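Local coordinates for protein D-alanyl transferase DltD (Enterococcus faecium TX0133A04, PDB 6PFX) that probably transfers D-alanine to lipoteichoic acid during Gram-positive cell wall biogenesis, at residues L279-V289 with T371-D379. Residues are numbered along the deposited sequence; the frame is centred on the assembly and turned at random.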
ATOM      1  N   LEU A 279      -8.748  -6.400   2.430  1.00  8.98           N
ATOM      2  CA  LEU A 279      -9.871  -6.790   1.577  1.00  9.46           C
ATOM      3  C   LEU A 279     -11.191  -6.795   2.344  1.00  9.40           C
ATOM      4  O   LEU A 279     -12.230  -6.375   1.816  1.00 10.73           O
ATOM      5  CB  LEU A 279      -9.589  -8.166   0.979  1.00 11.02           C
ATOM      6  CG  LEU A 279      -8.336  -8.269   0.106  1.00 10.73           C
ATOM      7  CD1 LEU A 279      -8.314  -9.623  -0.615  1.00 11.91           C
ATOM      8  CD2 LEU A 279      -8.281  -7.116  -0.892  1.00 10.49           C
ATOM      9  N   ASP A 280     -11.169  -7.282   3.582  1.00 10.54           N
ATOM     10  CA  ASP A 280     -12.362  -7.274   4.422  1.00 11.43           C
ATOM     11  C   ASP A 280     -12.915  -5.864   4.550  1.00 12.77           C
ATOM     12  O   ASP A 280     -14.116  -5.635   4.364  1.00 12.42           O
ATOM     13  CB  ASP A 280     -11.968  -7.870   5.776  1.00 12.15           C
ATOM     14  CG  ASP A 280     -13.152  -8.173   6.679  1.00 19.48           C
ATOM     15  OD1 ASP A 280     -13.581  -7.260   7.417  1.00 22.09           O
ATOM     16  OD2 ASP A 280     -13.621  -9.336   6.677  1.00 21.12           O
ATOM     17  N   GLN A 281     -12.051  -4.898   4.849  1.00 10.68           N
ATOM     18  CA  GLN A 281     -12.519  -3.535   5.054  1.00 11.53           C
ATOM     19  C   GLN A 281     -12.925  -2.872   3.742  1.00 10.93           C
ATOM     20  O   GLN A 281     -13.916  -2.140   3.703  1.00 12.74           O
ATOM     21  CB  GLN A 281     -11.461  -2.725   5.800  1.00 12.71           C
ATOM     22  CG  GLN A 281     -11.925  -1.360   6.281  1.00 15.41           C
ATOM     23  CD  GLN A 281     -12.965  -1.432   7.393  1.00 14.66           C
ATOM     24  OE1 GLN A 281     -13.168  -2.473   8.001  1.00 18.39           O
ATOM     25  NE2 GLN A 281     -13.629  -0.314   7.653  1.00 21.90           N
ATOM     26  N   LEU A 282     -12.180  -3.110   2.659  1.00 10.34           N
ATOM     27  CA  LEU A 282     -12.558  -2.554   1.365  1.00 12.42           C
ATOM     28  C   LEU A 282     -13.930  -3.057   0.961  1.00 12.73           C
ATOM     29  O   LEU A 282     -14.771  -2.289   0.484  1.00 11.81           O
ATOM     30  CB  LEU A 282     -11.517  -2.928   0.313  1.00 13.12           C
ATOM     31  CG  LEU A 282     -10.199  -2.194   0.500  1.00 10.88           C
ATOM     32  CD1 LEU A 282      -9.145  -2.905  -0.351  1.00 12.33           C
ATOM     33  CD2 LEU A 282     -10.261  -0.776   0.075  1.00 11.48           C
ATOM     34  N   ALA A 283     -14.203  -4.331   1.220  1.00 12.46           N
ATOM     35  CA  ALA A 283     -15.491  -4.892   0.838  1.00 11.95           C
ATOM     36  C   ALA A 283     -16.602  -4.318   1.707  1.00 15.55           C
ATOM     37  O   ALA A 283     -17.668  -3.948   1.200  1.00 16.14           O
ATOM     38  CB  ALA A 283     -15.430  -6.418   0.926  1.00 14.24           C
ATOM     39  N   LYS A 284     -16.358  -4.199   3.015  1.00 13.79           N
ATOM     40  CA  LYS A 284     -17.391  -3.685   3.917  1.00 14.26           C
ATOM     41  C   LYS A 284     -17.734  -2.236   3.604  1.00 16.34           C
ATOM     42  O   LYS A 284     -18.889  -1.825   3.772  1.00 17.46           O
ATOM     43  CB  LYS A 284     -16.967  -3.883   5.374  1.00 18.54           C
ATOM     44  CG  LYS A 284     -17.033  -5.360   5.776  1.00 23.80           C
ATOM     45  CD  LYS A 284     -16.477  -5.661   7.163  1.00 25.78           C
ATOM     46  CE  LYS A 284     -16.517  -7.164   7.473  1.00 28.28           C
ATOM     47  NZ  LYS A 284     -15.719  -7.499   8.697  1.00 34.30           N
ATOM     48  N   ASN A 285     -16.762  -1.463   3.123  1.00 15.03           N
ATOM     49  CA  ASN A 285     -16.977  -0.084   2.717  1.00 16.57           C
ATOM     50  C   ASN A 285     -17.544   0.063   1.310  1.00 12.03           C
ATOM     51  O   ASN A 285     -17.787   1.195   0.869  1.00 13.97           O
ATOM     52  CB  ASN A 285     -15.644   0.664   2.682  1.00 15.79           C
ATOM     53  CG  ASN A 285     -15.146   1.041   4.028  1.00 17.77           C
ATOM     54  OD1 ASN A 285     -15.905   1.135   4.991  1.00 25.65           O
ATOM     55  ND2 ASN A 285     -13.850   1.312   4.102  1.00 24.71           N
ATOM     56  N   HIS A 286     -17.716  -1.032   0.577  1.00 13.08           N
ATOM     57  CA  HIS A 286     -18.131  -0.975  -0.826  1.00 13.28           C
ATOM     58  C   HIS A 286     -17.190  -0.102  -1.660  1.00 11.82           C
ATOM     59  O   HIS A 286     -17.617   0.652  -2.541  1.00 15.86           O
ATOM     60  CB  HIS A 286     -19.600  -0.558  -0.945  1.00 16.01           C
ATOM     61  CG  HIS A 286     -20.522  -1.409  -0.120  1.00 23.54           C
ATOM     62  ND1 HIS A 286     -20.802  -2.722  -0.436  1.00 33.86           N
ATOM     63  CD2 HIS A 286     -21.197  -1.147   1.024  1.00 31.47           C
ATOM     64  CE1 HIS A 286     -21.621  -3.227   0.471  1.00 29.18           C
ATOM     65  NE2 HIS A 286     -21.876  -2.292   1.368  1.00 34.72           N
ATOM     66  N   ASN A 287     -15.891  -0.213  -1.391  1.00 13.48           N
ATOM     67  CA  ASN A 287     -14.906   0.484  -2.196  1.00 13.67           C
ATOM     68  C   ASN A 287     -14.739  -0.237  -3.527  1.00 11.78           C
ATOM     69  O   ASN A 287     -14.691  -1.466  -3.578  1.00 17.59           O
ATOM     70  CB  ASN A 287     -13.543   0.481  -1.506  1.00 13.74           C
ATOM     71  CG  ASN A 287     -13.510   1.328  -0.267  1.00 13.12           C
ATOM     72  OD1 ASN A 287     -13.158   0.858   0.808  1.00 13.00           O
ATOM     73  ND2 ASN A 287     -13.898   2.584  -0.402  1.00 14.28           N
ATOM     74  N   GLU A 288     -14.618   0.525  -4.602  1.00 10.98           N
ATOM     75  CA  GLU A 288     -14.116  -0.008  -5.859  1.00 12.56           C
ATOM     76  C   GLU A 288     -12.615   0.239  -5.865  1.00 11.44           C
ATOM     77  O   GLU A 288     -12.165   1.332  -5.508  1.00 12.20           O
ATOM     78  CB  GLU A 288     -14.771   0.683  -7.046  1.00 15.97           C
ATOM     79  CG  GLU A 288     -16.266   0.342  -7.203  1.00 14.41           C
ATOM     80  CD  GLU A 288     -16.523  -1.065  -7.753  1.00 18.46           C
ATOM     81  OE1 GLU A 288     -15.581  -1.741  -8.219  1.00 13.89           O
ATOM     82  OE2 GLU A 288     -17.692  -1.509  -7.721  1.00 22.27           O
ATOM     83  N   VAL A 289     -11.840  -0.776  -6.221  1.00  9.75           N
ATOM     84  CA  VAL A 289     -10.396  -0.720  -6.043  1.00  9.22           C
ATOM     85  C   VAL A 289      -9.705  -1.119  -7.337  1.00  9.50           C
ATOM     86  O   VAL A 289     -10.132  -2.059  -8.017  1.00 10.24           O
ATOM     87  CB  VAL A 289      -9.913  -1.659  -4.907  1.00  9.59           C
ATOM     88  CG1 VAL A 289      -8.458  -1.366  -4.524  1.00 11.12           C
ATOM     89  CG2 VAL A 289     -10.806  -1.593  -3.690  1.00 14.86           C
ATOM     90  N   THR A 371     -17.306  -0.429 -14.076  1.00 15.36           N
ATOM     91  CA  THR A 371     -17.766  -1.770 -13.753  1.00 14.09           C
ATOM     92  C   THR A 371     -18.098  -1.821 -12.268  1.00 14.07           C
ATOM     93  O   THR A 371     -17.535  -1.071 -11.461  1.00 18.16           O
ATOM     94  CB  THR A 371     -16.737  -2.854 -14.070  1.00 20.91           C
ATOM     95  OG1 THR A 371     -15.567  -2.614 -13.288  1.00 23.79           O
ATOM     96  CG2 THR A 371     -16.379  -2.863 -15.549  1.00 22.66           C
ATOM     97  N   ALA A 372     -19.014  -2.717 -11.918  1.00 14.37           N
ATOM     98  CA  ALA A 372     -19.496  -2.867 -10.556  1.00 14.73           C
ATOM     99  C   ALA A 372     -18.927  -4.131  -9.935  1.00 16.55           C
ATOM    100  O   ALA A 372     -19.050  -5.221 -10.502  1.00 22.61           O
ATOM    101  CB  ALA A 372     -21.024  -2.956 -10.539  1.00 15.55           C
ATOM    102  N   SER A 373     -18.332  -3.986  -8.764  1.00 14.23           N
ATOM    103  CA  SER A 373     -17.788  -5.119  -8.038  1.00 13.99           C
ATOM    104  C   SER A 373     -18.783  -5.540  -6.965  1.00 17.76           C
ATOM    105  O   SER A 373     -19.379  -4.697  -6.291  1.00 22.56           O
ATOM    106  CB  SER A 373     -16.467  -4.741  -7.371  1.00 15.21           C
ATOM    107  OG  SER A 373     -15.490  -4.328  -8.308  1.00 15.61           O
ATOM    108  N   LYS A 374     -18.966  -6.847  -6.822  1.00 17.12           N
ATOM    109  CA  LYS A 374     -19.764  -7.419  -5.745  1.00 18.29           C
ATOM    110  C   LYS A 374     -18.899  -8.450  -5.041  1.00 14.11           C
ATOM    111  O   LYS A 374     -18.355  -9.359  -5.683  1.00 19.75           O
ATOM    112  CB  LYS A 374     -21.039  -8.064  -6.278  1.00 18.55           C
ATOM    113  CG  LYS A 374     -21.998  -7.092  -6.934  1.00 24.57           C
ATOM    114  CD  LYS A 374     -22.490  -6.038  -5.962  1.00 26.84           C
ATOM    115  CE  LYS A 374     -23.375  -5.031  -6.668  1.00 31.19           C
ATOM    116  NZ  LYS A 374     -23.862  -4.003  -5.708  1.00 35.98           N
ATOM    117  N   TYR A 375     -18.753  -8.297  -3.738  1.00 12.83           N
ATOM    118  CA  TYR A 375     -17.750  -9.045  -3.002  1.00 11.24           C
ATOM    119  C   TYR A 375     -18.345 -10.237  -2.277  1.00 15.56           C
ATOM    120  O   TYR A 375     -19.475 -10.189  -1.776  1.00 16.40           O
ATOM    121  CB  TYR A 375     -17.011  -8.135  -2.021  1.00 12.74           C
ATOM    122  CG  TYR A 375     -16.349  -6.969  -2.718  1.00 12.32           C
ATOM    123  CD1 TYR A 375     -15.391  -7.200  -3.695  1.00 11.99           C
ATOM    124  CD2 TYR A 375     -16.674  -5.647  -2.414  1.00 15.18           C
ATOM    125  CE1 TYR A 375     -14.771  -6.159  -4.352  1.00 13.84           C
ATOM    126  CE2 TYR A 375     -16.054  -4.595  -3.065  1.00 10.24           C
ATOM    127  CZ  TYR A 375     -15.109  -4.859  -4.035  1.00 11.90           C
ATOM    128  OH  TYR A 375     -14.472  -3.845  -4.681  1.00 13.52           O
ATOM    129  N   HIS A 376     -17.553 -11.305  -2.226  1.00 14.07           N
ATOM    130  CA  HIS A 376     -17.874 -12.522  -1.485  1.00 17.96           C
ATOM    131  C   HIS A 376     -16.647 -12.845  -0.645  1.00 12.02           C
ATOM    132  O   HIS A 376     -15.770 -13.589  -1.093  1.00 14.09           O
ATOM    133  CB  HIS A 376     -18.228 -13.640  -2.439  1.00 20.89           C
ATOM    134  CG  HIS A 376     -19.508 -13.395  -3.163  1.00 24.06           C
ATOM    135  ND1 HIS A 376     -19.557 -12.871  -4.437  1.00 31.78           N
ATOM    136  CD2 HIS A 376     -20.792 -13.542  -2.765  1.00 28.45           C
ATOM    137  CE1 HIS A 376     -20.819 -12.731  -4.801  1.00 31.94           C
ATOM    138  NE2 HIS A 376     -21.587 -13.130  -3.804  1.00 33.85           N
ATOM    139  N   LEU A 377     -16.581 -12.278   0.562  1.00 15.05           N
ATOM    140  CA  LEU A 377     -15.424 -12.503   1.418  1.00 13.07           C
ATOM    141  C   LEU A 377     -15.374 -13.941   1.926  1.00 12.80           C
ATOM    142  O   LEU A 377     -16.404 -14.559   2.221  1.00 16.10           O
ATOM    143  CB  LEU A 377     -15.413 -11.543   2.600  1.00 12.36           C
ATOM    144  CG  LEU A 377     -15.231 -10.072   2.239  1.00 14.43           C
ATOM    145  CD1 LEU A 377     -15.542  -9.214   3.445  1.00 16.02           C
ATOM    146  CD2 LEU A 377     -13.821  -9.815   1.728  1.00 13.59           C
ATOM    147  N   ASP A 378     -14.159 -14.481   2.012  1.00 11.49           N
ATOM    148  CA  ASP A 378     -13.927 -15.805   2.570  1.00 15.11           C
ATOM    149  C   ASP A 378     -12.899 -15.694   3.682  1.00 14.75           C
ATOM    150  O   ASP A 378     -11.733 -15.366   3.432  1.00 12.80           O
ATOM    151  CB  ASP A 378     -13.419 -16.763   1.501  1.00 13.85           C
ATOM    152  CG  ASP A 378     -13.443 -18.205   1.956  1.00 16.71           C
ATOM    153  OD1 ASP A 378     -13.541 -18.485   3.178  1.00 18.93           O
ATOM    154  OD2 ASP A 378     -13.386 -19.074   1.072  1.00 16.90           O
ATOM    155  N   ASP A 379     -13.321 -16.013   4.900  1.00 14.34           N
ATOM    156  CA  ASP A 379     -12.440 -15.931   6.054  1.00 14.07           C
ATOM    157  C   ASP A 379     -11.352 -17.000   6.048  1.00 12.54           C
ATOM    158  O   ASP A 379     -10.402 -16.884   6.829  1.00 13.44           O
ATOM    159  CB  ASP A 379     -13.295 -15.975   7.322  1.00 13.46           C
ATOM    160  CG  ASP A 379     -14.215 -14.763   7.459  1.00 20.48           C
ATOM    161  OD1 ASP A 379     -13.763 -13.625   7.222  1.00 18.96           O
ATOM    162  OD2 ASP A 379     -15.398 -14.946   7.824  1.00 27.00           O
TER
HETATM  163  O   HOH W   1     -12.731 -11.691   5.309  1.00 15.52           O
HETATM  164  O   HOH W   2     -14.320 -10.972   8.791  1.00 24.29           O
HETATM  165  O   HOH W   3     -19.585  -3.552  -3.532  1.00 30.07           O
HETATM  166  O   HOH W   4     -12.807  -3.608  -6.855  1.00 12.23           O
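Tyr-375 lies against Ala-283 and reaches past it to Asn-287, a worked example of how an extended chain can be fixed to a helix-to-strand corner. Tyr-375 CB and CG each pack 3.8 Å from Ala-283 CB. Tyr-375 CD2 comes to 3.5 Å from Ala-283 CA, and CE2 passes on toward the carbonyl of Asn-287. At the tip, Tyr-375 OH donates to Asn-287 O (2.6 Å) in the carbonyl plane, at a C=O...donor angle of 157°. The same hydroxyl accepts from a water that also takes the N-H of Val-289 and donates to Ser-373 OG. Beyond it Glu-288, bent at chi2 (-75°), turns the two oxygens of its carboxylate to Ser-373: OE2 accepts the N-H of Ser-373 on its syn lone pair (N to OE2 2.8 Å, N-H...O angle 166°), while OE1 takes OG and is also salt-bridged to Arg-329. At the other end Leu-377 CD1 sits 3.8 Å from Ala-283 CB, and two waters each donate to both Asp-280 OD2 and Asp-379 OD1, bridging carboxylates that would otherwise probably repel. Phe-327 stacks on the tyrosine ring. The corner itself is a Schellman motif, with His-286 at positive phi, the helix-to-strand connection of a parallel alpha/beta sheet, consistent with the family's SGNH-hydrolase clan.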